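Local coordinates for vacuolar aminopeptidase 1 (Saccharomyces cerevisiae, PDB 5JGF), which removes amino acids from the N-terminus of peptides and proteins as a zinc-dependent enzyme of the vacuole and is itself the major cargo of the cytoplasm-to-vacuole targeting pathway, at residues 342-348 with 429-435; 357-363 with 401-406. One frame throughout, in Å; residues are numbered along the deposited sequence.

Interaction 1. Residues 342-348 with 429-435; sequences SADVNHL and DLGIAQL. With ZN (zinc ion), chain K.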
loop_
_atom_site.group_PDB
_atom_site.type_symbol
_atom_site.label_atom_id
_atom_site.label_comp_id
_atom_site.label_asym_id
_atom_site.label_seq_id
_atom_site.Cartn_x
_atom_site.Cartn_y
_atom_site.Cartn_z
ATOM N N SER D 342 45.954 2.136 16.576
ATOM C CA SER D 342 45.057 3.026 15.854
ATOM C C SER D 342 44.099 3.489 16.943
ATOM O O SER D 342 43.188 2.757 17.325
ATOM C CB SER D 342 44.296 2.256 14.773
ATOM O OG SER D 342 43.305 3.076 14.182
ATOM N N ALA D 343 44.326 4.694 17.458
ATOM C CA ALA D 343 43.513 5.223 18.544
ATOM C C ALA D 343 42.382 6.120 18.071
ATOM O O ALA D 343 42.603 7.267 17.687
ATOM C CB ALA D 343 44.401 5.979 19.535
ATOM N N ASP D 344 41.169 5.579 18.102
ATOM C CA ASP D 344 39.983 6.322 17.700
ATOM C C ASP D 344 38.906 5.987 18.726
ATOM O O ASP D 344 38.750 4.833 19.125
ATOM C CB ASP D 344 39.529 5.902 16.297
ATOM C CG ASP D 344 38.589 6.913 15.661
ATOM O OD1 ASP D 344 38.179 7.860 16.358
ATOM O OD2 ASP D 344 38.262 6.760 14.463
ATOM N N VAL D 345 38.179 7.002 19.170
ATOM C CA VAL D 345 37.133 6.800 20.159
ATOM C C VAL D 345 36.135 5.735 19.726
ATOM O O VAL D 345 35.848 5.585 18.539
ATOM C CB VAL D 345 36.366 8.114 20.427
ATOM C CG1 VAL D 345 37.292 9.129 21.086
ATOM C CG2 VAL D 345 35.813 8.674 19.115
ATOM N N ASN D 346 35.641 4.968 20.691
ATOM C CA ASN D 346 34.636 3.960 20.401
ATOM C C ASN D 346 33.410 4.281 21.253
ATOM O O ASN D 346 33.357 5.332 21.897
ATOM C CB ASN D 346 35.150 2.533 20.646
ATOM C CG ASN D 346 36.145 2.450 21.775
ATOM O OD1 ASN D 346 35.960 3.056 22.823
ATOM N ND2 ASN D 346 37.207 1.674 21.571
ATOM N N HIS D 347 32.438 3.381 21.282
ATOM C CA HIS D 347 31.187 3.665 21.974
ATOM C C HIS D 347 30.962 3.220 23.407
ATOM O O HIS D 347 30.998 2.030 23.712
ATOM C CB HIS D 347 30.028 3.125 21.132
ATOM C CG HIS D 347 30.067 3.559 19.701
ATOM N ND1 HIS D 347 29.728 4.834 19.300
ATOM C CD2 HIS D 347 30.414 2.890 18.575
ATOM C CE1 HIS D 347 29.863 4.931 17.989
ATOM N NE2 HIS D 347 30.279 3.766 17.526
ATOM N N LEU D 348 30.702 4.189 24.280
ATOM C CA LEU D 348 30.381 3.884 25.665
ATOM C C LEU D 348 28.967 3.316 25.653
ATOM O O LEU D 348 28.143 3.703 24.825
ATOM C CB LEU D 348 30.361 5.150 26.523
ATOM C CG LEU D 348 31.641 5.635 27.195
ATOM C CD1 LEU D 348 31.356 6.953 27.919
ATOM C CD2 LEU D 348 32.134 4.580 28.180
ATOM N N ASP D 429 43.262 -1.591 16.947
ATOM C CA ASP D 429 42.290 -0.513 17.042
ATOM C C ASP D 429 41.741 -0.472 18.460
ATOM O O ASP D 429 41.268 -1.478 18.986
ATOM C CB ASP D 429 41.148 -0.726 16.040
ATOM C CG ASP D 429 41.454 -0.133 14.674
ATOM O OD1 ASP D 429 41.428 1.111 14.542
ATOM O OD2 ASP D 429 41.725 -0.909 13.738
ATOM N N LEU D 430 41.832 0.698 19.081
ATOM C CA LEU D 430 41.345 0.893 20.439
ATOM C C LEU D 430 41.140 2.382 20.638
ATOM O O LEU D 430 41.400 3.176 19.738
ATOM C CB LEU D 430 42.363 0.358 21.455
ATOM C CG LEU D 430 43.841 0.741 21.288
ATOM C CD1 LEU D 430 44.038 2.234 21.484
ATOM C CD2 LEU D 430 44.677 -0.042 22.308
ATOM N N GLY D 431 40.672 2.769 21.815
ATOM C CA GLY D 431 40.466 4.179 22.054
ATOM C C GLY D 431 39.720 4.436 23.336
ATOM O O GLY D 431 39.377 3.507 24.064
ATOM N N ILE D 432 39.497 5.711 23.620
ATOM C CA ILE D 432 38.768 6.117 24.805
ATOM C C ILE D 432 37.312 6.146 24.357
ATOM O O ILE D 432 36.982 6.790 23.362
ATOM C CB ILE D 432 39.212 7.524 25.264
ATOM C CG1 ILE D 432 40.710 7.503 25.596
ATOM C CG2 ILE D 432 38.394 7.966 26.475
ATOM C CD1 ILE D 432 41.306 8.873 25.901
ATOM N N ALA D 433 36.453 5.428 25.073
ATOM C CA ALA D 433 35.042 5.363 24.721
ATOM C C ALA D 433 34.294 6.633 25.095
ATOM O O ALA D 433 34.633 7.306 26.066
ATOM C CB ALA D 433 34.393 4.156 25.397
ATOM N N GLN D 434 33.271 6.956 24.313
ATOM C CA GLN D 434 32.462 8.137 24.573
ATOM C C GLN D 434 31.005 7.880 24.221
ATOM O O GLN D 434 30.677 6.939 23.497
ATOM C CB GLN D 434 32.955 9.331 23.748
ATOM C CG GLN D 434 32.862 9.117 22.242
ATOM C CD GLN D 434 32.908 10.417 21.467
ATOM O OE1 GLN D 434 31.913 11.149 21.391
ATOM N NE2 GLN D 434 34.063 10.720 20.894
ATOM N N LEU D 435 30.135 8.727 24.751
ATOM C CA LEU D 435 28.710 8.645 24.467
ATOM C C LEU D 435 28.443 9.642 23.353
ATOM O O LEU D 435 29.223 10.572 23.148
ATOM C CB LEU D 435 27.888 9.071 25.686
ATOM C CG LEU D 435 27.708 8.103 26.853
ATOM C CD1 LEU D 435 27.083 8.846 28.029
ATOM C CD2 LEU D 435 26.830 6.939 26.418
HETATM ZN ZN ZN K . 36.896 8.859 14.966
HETATM O O HOH W 1 40.536 2.731 16.416
HETATM O O HOH W 2 35.436 7.275 16.065
HETATM O O HOH W 3 28.909 6.789 21.153
HETATM O O HOH W 4 35.683 8.792 13.320
#

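Interaction 2. Residues 357-363 with 401-406; sequences YLKNHFP and QYFQIK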
loop_
_atom_site.group_PDB
_atom_site.type_symbol
_atom_site.label_atom_id
_atom_site.label_comp_id
_atom_site.label_asym_id
_atom_site.label_seq_id
_atom_site.Cartn_x
_atom_site.Cartn_y
_atom_site.Cartn_z
ATOM N N TYR D 357 23.752 -2.657 22.074
ATOM C CA TYR D 357 25.053 -2.987 22.634
ATOM C C TYR D 357 25.191 -4.479 22.906
ATOM O O TYR D 357 24.281 -5.119 23.435
ATOM C CB TYR D 357 25.312 -2.182 23.907
ATOM C CG TYR D 357 25.596 -0.720 23.634
ATOM C CD1 TYR D 357 24.559 0.213 23.538
ATOM C CD2 TYR D 357 26.902 -0.273 23.429
ATOM C CE1 TYR D 357 24.821 1.556 23.247
ATOM C CE2 TYR D 357 27.174 1.065 23.137
ATOM C CZ TYR D 357 26.129 1.974 23.048
ATOM O OH TYR D 357 26.400 3.296 22.769
ATOM N N LEU D 358 26.342 -5.024 22.530
ATOM C CA LEU D 358 26.626 -6.446 22.691
ATOM C C LEU D 358 27.036 -6.797 24.115
ATOM O O LEU D 358 28.029 -6.282 24.634
ATOM C CB LEU D 358 27.733 -6.855 21.714
ATOM C CG LEU D 358 28.214 -8.309 21.745
ATOM C CD1 LEU D 358 27.070 -9.250 21.377
ATOM C CD2 LEU D 358 29.369 -8.468 20.766
ATOM N N LYS D 359 26.265 -7.680 24.741
ATOM C CA LYS D 359 26.544 -8.109 26.102
ATOM C C LYS D 359 27.987 -8.591 26.203
ATOM O O LYS D 359 28.462 -9.335 25.343
ATOM C CB LYS D 359 25.584 -9.231 26.505
ATOM C CG LYS D 359 25.705 -9.668 27.957
ATOM C CD LYS D 359 24.621 -10.674 28.315
ATOM C CE LYS D 359 24.731 -11.108 29.771
ATOM N NZ LYS D 359 24.618 -9.948 30.696
ATOM N N ASN D 360 28.667 -8.151 27.258
ATOM C CA ASN D 360 30.063 -8.491 27.524
ATOM C C ASN D 360 31.049 -7.837 26.565
ATOM O O ASN D 360 32.251 -8.107 26.633
ATOM C CB ASN D 360 30.270 -10.010 27.512
ATOM C CG ASN D 360 29.503 -10.706 28.617
ATOM O OD1 ASN D 360 29.466 -10.229 29.752
ATOM N ND2 ASN D 360 28.897 -11.844 28.296
ATOM N N HIS D 361 30.545 -6.980 25.678
ATOM C CA HIS D 361 31.404 -6.292 24.717
ATOM C C HIS D 361 31.121 -4.796 24.598
ATOM O O HIS D 361 31.004 -4.259 23.496
ATOM C CB HIS D 361 31.299 -6.925 23.325
ATOM C CG HIS D 361 31.697 -8.367 23.278
ATOM N ND1 HIS D 361 30.890 -9.378 23.753
ATOM C CD2 HIS D 361 32.810 -8.970 22.793
ATOM C CE1 HIS D 361 31.486 -10.542 23.560
ATOM N NE2 HIS D 361 32.652 -10.323 22.979
ATOM N N PHE D 362 30.986 -4.128 25.737
ATOM C CA PHE D 362 30.787 -2.689 25.739
ATOM C C PHE D 362 31.530 -2.111 26.934
ATOM O O PHE D 362 31.673 -2.769 27.967
ATOM C CB PHE D 362 29.293 -2.313 25.776
ATOM C CG PHE D 362 28.551 -2.821 26.982
ATOM C CD1 PHE D 362 28.762 -2.263 28.238
ATOM C CD2 PHE D 362 27.619 -3.848 26.851
ATOM C CE1 PHE D 362 28.054 -2.718 29.353
ATOM C CE2 PHE D 362 26.903 -4.312 27.960
ATOM C CZ PHE D 362 27.120 -3.745 29.210
ATOM N N PRO D 363 32.053 -0.886 26.789
ATOM C CA PRO D 363 32.793 -0.207 27.853
ATOM C C PRO D 363 31.909 0.714 28.690
ATOM O O PRO D 363 30.813 1.090 28.276
ATOM C CB PRO D 363 33.838 0.575 27.078
ATOM C CG PRO D 363 33.041 1.042 25.885
ATOM C CD PRO D 363 32.246 -0.199 25.497
ATOM N N GLN D 401 38.969 -2.559 28.317
ATOM C CA GLN D 401 37.568 -2.886 28.072
ATOM C C GLN D 401 37.411 -3.340 26.631
ATOM O O GLN D 401 38.339 -3.219 25.833
ATOM C CB GLN D 401 36.682 -1.666 28.324
ATOM C CG GLN D 401 36.945 -0.976 29.648
ATOM C CD GLN D 401 35.864 0.025 29.985
ATOM O OE1 GLN D 401 34.784 -0.345 30.445
ATOM N NE2 GLN D 401 36.144 1.300 29.744
ATOM N N TYR D 402 36.233 -3.855 26.300
ATOM C CA TYR D 402 35.963 -4.343 24.951
ATOM C C TYR D 402 34.765 -3.682 24.291
ATOM O O TYR D 402 33.796 -3.320 24.958
ATOM C CB TYR D 402 35.619 -5.834 24.965
ATOM C CG TYR D 402 36.724 -6.829 25.215
ATOM C CD1 TYR D 402 38.064 -6.449 25.260
ATOM C CD2 TYR D 402 36.415 -8.179 25.365
ATOM C CE1 TYR D 402 39.073 -7.403 25.449
ATOM C CE2 TYR D 402 37.400 -9.130 25.551
ATOM C CZ TYR D 402 38.725 -8.741 25.592
ATOM O OH TYR D 402 39.687 -9.710 25.765
ATOM N N PHE D 403 34.844 -3.534 22.972
ATOM C CA PHE D 403 33.713 -3.060 22.194
ATOM C C PHE D 403 33.680 -3.802 20.867
ATOM O O PHE D 403 34.668 -3.832 20.128
ATOM C CB PHE D 403 33.719 -1.558 21.899
ATOM C CG PHE D 403 32.553 -1.138 21.032
ATOM C CD1 PHE D 403 32.662 -1.131 19.644
ATOM C CD2 PHE D 403 31.305 -0.895 21.602
ATOM C CE1 PHE D 403 31.543 -0.900 18.833
ATOM C CE2 PHE D 403 30.180 -0.663 20.803
ATOM C CZ PHE D 403 30.301 -0.668 19.417
ATOM N N GLN D 404 32.538 -4.429 20.598
ATOM C CA GLN D 404 32.291 -5.145 19.353
ATOM C C GLN D 404 30.791 -4.998 19.121
ATOM O O GLN D 404 30.024 -4.937 20.078
ATOM C CB GLN D 404 32.665 -6.632 19.455
ATOM C CG GLN D 404 32.414 -7.401 18.144
ATOM C CD GLN D 404 33.122 -8.748 18.084
ATOM O OE1 GLN D 404 34.292 -8.863 18.451
ATOM N NE2 GLN D 404 32.418 -9.768 17.602
ATOM N N ILE D 405 30.375 -4.927 17.862
ATOM C CA ILE D 405 28.955 -4.771 17.548
ATOM C C ILE D 405 28.196 -6.085 17.656
ATOM O O ILE D 405 28.787 -7.162 17.593
ATOM C CB ILE D 405 28.748 -4.237 16.110
ATOM C CG1 ILE D 405 29.297 -5.251 15.098
ATOM C CG2 ILE D 405 29.436 -2.887 15.945
ATOM C CD1 ILE D 405 28.858 -4.993 13.659
ATOM N N LYS D 406 26.881 -5.995 17.836
ATOM C CA LYS D 406 26.056 -7.196 17.886
ATOM C C LYS D 406 26.033 -7.698 16.447
ATOM O O LYS D 406 26.227 -6.913 15.515
ATOM C CB LYS D 406 24.637 -6.846 18.357
ATOM C CG LYS D 406 24.588 -6.348 19.798
ATOM C CD LYS D 406 23.181 -5.959 20.236
ATOM C CE LYS D 406 22.236 -7.151 20.248
ATOM N NZ LYS D 406 20.908 -6.795 20.841
HETATM O O HOH W 5 21.684 -6.219 23.579
HETATM O O HOH W 6 28.622 -3.480 22.135
HETATM O O HOH W 7 34.281 -4.312 28.315
#

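Interaction 1. Residues 342-348 with 429-435
Leu348, Asn346 and Gln434 bury the most surface where these two parallel strands run out, beyond the zinc ligand Asp344. Leu348 lays its branched end over the neighbouring backbone: CG comes 3.6 Å from Ala433 CB, CD1 lies near Gln434 CA, and CB touches Leu435 CD2. Its N-H bonds to Gln434 O at 2.9 Å (176°). Gln434 N bonds to Asn346 O, while its side chain passes obliquely across Val345.

Asn346 has CG between its backbone N and carbonyl carbon (chi1 33°), which swings the amide over the other strand. OD1 rests 3.2 Å from Ala433 CB, a methyl small enough to fit beneath it, and ND2, close to Gly431 N, bonds to Ser372 OG and Thr370 O. Gly431 suits its place because a CB would run into Asp344 O.

Upstream the pairing is regular: Leu430 N bonds to Ser342 O (3.0 Å) and Asp344 N to Leu430 O (2.9 Å). Ser342 OG donates to Asp429 OD1 at 2.7 Å from above the carboxylate plane (by 42°); OD1 also bonds Thr414 OG1, and OD2 Ala380 N. At the break in its strand, Asp344 turns away to hold zinc through OD1 at 2.1 Å and, more loosely, OD2 at 2.5 Å, with His91 and Asp262 as further ligands.

Strand 369-372 flanks 426-434 on its other edge, while helices 448-468 and 261-278 pack against Leu430 and Ile432.

Interaction 2. Residues 357-363 with 401-406
A type II beta turn, Leu358 to His361, lies in a loop along the outer edge of strand 400-403, with His361 and Leu358 meeting Gln404. The loop runs antiparallel to 401-406, yet direct pairing is sparse: Gln404 N donates to His361 O over a long 3.3 Å. Water fills in elsewhere. One molecule joins Leu358 N, His361 O and Gln404 O, and another links Phe362 O to Tyr402 N.

The turn is braced internally. His361 N returns to Leu358 O at 2.8 Å, and ND1 donates in its ring plane to Lys359 O (2.9 Å, 165°). Leu358 CD2 sits 3.3 Å above one face of this imidazole, toward the rim, while Leu358 CB meets Lys406 CG at 3.7 Å. NE2 of His361 is left to bond Val102 N of one neighbouring subunit.

Phe403 extends CG anti to its backbone N (chi1 177°), placing the ring edge against Pro363 CD and Tyr357 CE2. Pro363 gives Gln401 an apolar wall, CB lying 3.6 Å from Gln401 CD, while the amide ends serve backbone groups: OE1 takes Val364 N and NE2 reaches Gly368 O. Were this glutamine replaced by an alanine, Val364 N and Gly368 O would probably lose their side-chain partner and a gap would be likely to open beside Pro363. Lys406 lays its aliphatic chain against Leu358 and sends NZ to Glu355 O.

Asn360, at the third position of the turn, adopts the positive phi (71°) that asparagine tolerates well, as a type II turn requires; here the turn lies within the loop between strands 339-347 and 369-372, alongside 400-403, the outermost strand of the central mixed sheet in this chain.

Interactions 1 and 2 lie on one sheet, their centres about 12 Å apart, with strand 369-372 between 426-434 and 400-403. They meet directly: Pro363 CG packs 3.4 Å from Ala433 CB, and Tyr357 OH comes 2.7 Å from Leu348 O in a probable, weak hydrogen bond. Phe403 of interaction 2 also sets its ring edge-to-face with that of His347, which by similarity binds substrate. Interaction 1 holds the zinc ligand Asp344; interaction 2 lies further out, the Phe403 side chain about 10 Å from that of Asp344 and about 12 Å from a zinc ion. Phe170 of a neighbouring subunit, not the one bonded to His361, touches both contacts, tying them to the dodecamer interface.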